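Local coordinates for polyprenyl synthetase (Zymomonas mobilis subsp. mobilis, PDB 4KKM), which probably catalyses the condensation of isopentenyl diphosphate with allylic diphosphates to build isoprenoid chains, as in the FPP/GGPP synthase family, at residues Leu162-Ala167 with Phe211-Glu216. Numbering follows the deposited sequence.
Sequences LELIQA and FGFCLE
A167 and F213 are the residues whose CA atoms come nearest across two antiparallel helical segments, 6.5 Å apart. The axes of 162-167 and 211-216 come within 10.5 Å at 170° between chain directions, so the two segments run nearly antiparallel; within them L164 and A167 face F213 and E216, while L164 continues on to A217, I220 and M221. F213 has the largest share of the buried surface, 73 of 192 Å². With CG anti to the backbone N (chi1 172°), its ring reaches over to the neighbouring helix and meets it with its edge: A167 CB lies in the ring plane, 4.0 Å from F213 CD1, and the carbonyl oxygen L164 O approaches the same rim, 3.4 Å from F213 CE1. Further round the ring, L164 CD2 stands 4.3 Å from F213 CZ, a looser apolar contact made by the end of the leucine, whose CB does not point across the gap. The methyl of A167 also meets the extended side chain of E216, whose OE1 lies 4.2 Å from A167 CB. No hydrogen bond crosses between the segments; the carboxylate of E216 instead makes a salt bridge through OE1 with K233, while E163 pairs with R223. Helix 87-109 packs against the pair, its V93 touching both L164 and F213. L162 and I165 pack on the second subunit. The pair thus joins helix 158-172 to helix 208-221, away from the calcium site at D108 and D114, as antiparallel neighbours in the all-helical bundle characteristic of trans-isoprenyl diphosphate synthases.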
ATOM      1  N   LEU B 162      12.753   8.938   4.171  1.00 34.31           N
ATOM      2  CA  LEU B 162      12.571   7.711   4.944  1.00 32.11           C
ATOM      3  C   LEU B 162      11.659   7.908   6.157  1.00 29.39           C
ATOM      4  O   LEU B 162      10.826   7.054   6.458  1.00 32.42           O
ATOM      5  CB  LEU B 162      13.918   7.151   5.407  1.00 37.80           C
ATOM      6  CG  LEU B 162      14.686   6.324   4.378  1.00 43.95           C
ATOM      7  CD1 LEU B 162      15.945   5.746   4.996  1.00 47.55           C
ATOM      8  CD2 LEU B 162      13.808   5.216   3.831  1.00 44.46           C
ATOM      9  N   GLU B 163      11.837   9.019   6.866  1.00 29.75           N
ATOM     10  CA  GLU B 163      10.993   9.314   8.021  1.00 30.14           C
ATOM     11  C   GLU B 163       9.530   9.451   7.602  1.00 29.83           C
ATOM     12  O   GLU B 163       8.628   8.977   8.299  1.00 24.95           O
ATOM     13  CB  GLU B 163      11.469  10.576   8.751  1.00 32.86           C
ATOM     14  CG  GLU B 163      12.769  10.387   9.532  1.00 35.87           C
ATOM     15  CD  GLU B 163      13.289  11.678  10.151  1.00 44.95           C
ATOM     16  OE1 GLU B 163      12.468  12.489  10.622  1.00 45.04           O
ATOM     17  OE2 GLU B 163      14.521  11.885  10.156  1.00 50.73           O
ATOM     18  N   LEU B 164       9.301  10.096   6.460  1.00 29.04           N
ATOM     19  CA  LEU B 164       7.945  10.250   5.933  1.00 32.22           C
ATOM     20  C   LEU B 164       7.351   8.892   5.581  1.00 26.58           C
ATOM     21  O   LEU B 164       6.210   8.585   5.943  1.00 25.30           O
ATOM     22  CB  LEU B 164       7.938  11.167   4.700  1.00 28.63           C
ATOM     23  CG  LEU B 164       8.276  12.639   4.965  1.00 27.30           C
ATOM     24  CD1 LEU B 164       8.460  13.375   3.652  1.00 30.38           C
ATOM     25  CD2 LEU B 164       7.168  13.293   5.790  1.00 26.91           C
ATOM     26  N   ILE B 165       8.133   8.082   4.873  1.00 21.07           N
ATOM     27  CA  ILE B 165       7.694   6.750   4.469  1.00 29.61           C
ATOM     28  C   ILE B 165       7.370   5.853   5.670  1.00 30.14           C
ATOM     29  O   ILE B 165       6.313   5.221   5.714  1.00 25.31           O
ATOM     30  CB  ILE B 165       8.740   6.074   3.561  1.00 30.86           C
ATOM     31  CG1 ILE B 165       8.779   6.774   2.196  1.00 31.53           C
ATOM     32  CG2 ILE B 165       8.420   4.601   3.390  1.00 29.92           C
ATOM     33  CD1 ILE B 165      10.045   6.520   1.403  1.00 30.10           C
ATOM     34  N   GLN B 166       8.270   5.794   6.647  1.00 25.12           N
ATOM     35  CA  GLN B 166       7.984   5.007   7.844  1.00 28.54           C
ATOM     36  C   GLN B 166       6.720   5.490   8.553  1.00 25.16           C
ATOM     37  O   GLN B 166       5.863   4.688   8.931  1.00 24.80           O
ATOM     38  CB  GLN B 166       9.160   5.022   8.825  1.00 30.78           C
ATOM     39  CG  GLN B 166       8.848   4.261  10.100  1.00 36.69           C
ATOM     40  CD  GLN B 166      10.087   3.766  10.819  1.00 53.58           C
ATOM     41  OE1 GLN B 166      11.121   4.436  10.836  1.00 59.55           O
ATOM     42  NE2 GLN B 166       9.991   2.578  11.410  1.00 54.38           N
ATOM     43  N   ALA B 167       6.609   6.805   8.721  1.00 25.97           N
ATOM     44  CA  ALA B 167       5.438   7.392   9.372  1.00 28.22           C
ATOM     45  C   ALA B 167       4.159   7.086   8.604  1.00 25.72           C
ATOM     46  O   ALA B 167       3.141   6.749   9.199  1.00 23.30           O
ATOM     47  CB  ALA B 167       5.611   8.900   9.538  1.00 25.75           C
ATOM     48  N   PHE B 211      -4.323  12.135  10.161  1.00 24.11           N
ATOM     49  CA  PHE B 211      -4.160  13.512  10.626  1.00 25.79           C
ATOM     50  C   PHE B 211      -2.799  13.662  11.297  1.00 24.73           C
ATOM     51  O   PHE B 211      -2.083  14.642  11.068  1.00 24.43           O
ATOM     52  CB  PHE B 211      -5.273  13.901  11.613  1.00 23.89           C
ATOM     53  CG  PHE B 211      -6.628  14.045  10.975  1.00 24.42           C
ATOM     54  CD1 PHE B 211      -6.754  14.587   9.706  1.00 24.90           C
ATOM     55  CD2 PHE B 211      -7.775  13.633  11.640  1.00 28.72           C
ATOM     56  CE1 PHE B 211      -7.998  14.719   9.108  1.00 29.24           C
ATOM     57  CE2 PHE B 211      -9.028  13.763  11.048  1.00 31.71           C
ATOM     58  CZ  PHE B 211      -9.137  14.309   9.778  1.00 32.34           C
ATOM     59  N   GLY B 212      -2.454  12.688  12.136  1.00 21.97           N
ATOM     60  CA  GLY B 212      -1.155  12.684  12.793  1.00 22.98           C
ATOM     61  C   GLY B 212      -0.029  12.753  11.776  1.00 24.22           C
ATOM     62  O   GLY B 212       0.943  13.489  11.955  1.00 23.75           O
ATOM     63  N   PHE B 213      -0.165  11.998  10.692  1.00 21.88           N
ATOM     64  CA  PHE B 213       0.853  12.027   9.646  1.00 22.07           C
ATOM     65  C   PHE B 213       0.997  13.419   9.037  1.00 25.27           C
ATOM     66  O   PHE B 213       2.105  13.882   8.790  1.00 25.41           O
ATOM     67  CB  PHE B 213       0.557  11.038   8.520  1.00 22.64           C
ATOM     68  CG  PHE B 213       1.496  11.191   7.357  1.00 23.61           C
ATOM     69  CD1 PHE B 213       2.752  10.609   7.389  1.00 21.49           C
ATOM     70  CD2 PHE B 213       1.150  11.971   6.265  1.00 21.70           C
ATOM     71  CE1 PHE B 213       3.632  10.767   6.329  1.00 25.19           C
ATOM     72  CE2 PHE B 213       2.034  12.149   5.216  1.00 26.02           C
ATOM     73  CZ  PHE B 213       3.271  11.544   5.248  1.00 23.89           C
ATOM     74  N   CYS B 214      -0.129  14.069   8.772  1.00 24.28           N
ATOM     75  CA  CYS B 214      -0.105  15.394   8.156  1.00 26.49           C
ATOM     76  C   CYS B 214       0.717  16.389   8.970  1.00 26.90           C
ATOM     77  O   CYS B 214       1.510  17.154   8.412  1.00 27.53           O
ATOM     78  CB  CYS B 214      -1.525  15.930   7.969  1.00 21.26           C
ATOM     79  SG  CYS B 214      -2.504  15.017   6.760  1.00 24.55           S
ATOM     80  N   LEU B 215       0.523  16.371  10.285  1.00 25.12           N
ATOM     81  CA  LEU B 215       1.217  17.291  11.192  1.00 24.42           C
ATOM     82  C   LEU B 215       2.670  16.869  11.371  1.00 26.75           C
ATOM     83  O   LEU B 215       3.581  17.701  11.357  1.00 27.39           O
ATOM     84  CB  LEU B 215       0.507  17.355  12.553  1.00 21.27           C
ATOM     85  CG  LEU B 215      -0.605  18.409  12.700  1.00 24.32           C
ATOM     86  CD1 LEU B 215      -0.034  19.825  12.690  1.00 25.43           C
ATOM     87  CD2 LEU B 215      -1.680  18.251  11.614  1.00 25.05           C
ATOM     88  N   GLU B 216       2.888  15.568  11.526  1.00 25.16           N
ATOM     89  CA  GLU B 216       4.239  15.066  11.725  1.00 29.70           C
ATOM     90  C   GLU B 216       5.084  15.287  10.470  1.00 28.44           C
ATOM     91  O   GLU B 216       6.279  15.569  10.557  1.00 28.94           O
ATOM     92  CB  GLU B 216       4.233  13.590  12.136  1.00 29.13           C
ATOM     93  CG  GLU B 216       5.623  13.046  12.461  1.00 32.98           C
ATOM     94  CD  GLU B 216       5.606  11.627  13.016  1.00 39.11           C
ATOM     95  OE1 GLU B 216       4.533  10.982  13.009  1.00 35.03           O
ATOM     96  OE2 GLU B 216       6.675  11.158  13.466  1.00 39.22           O
TER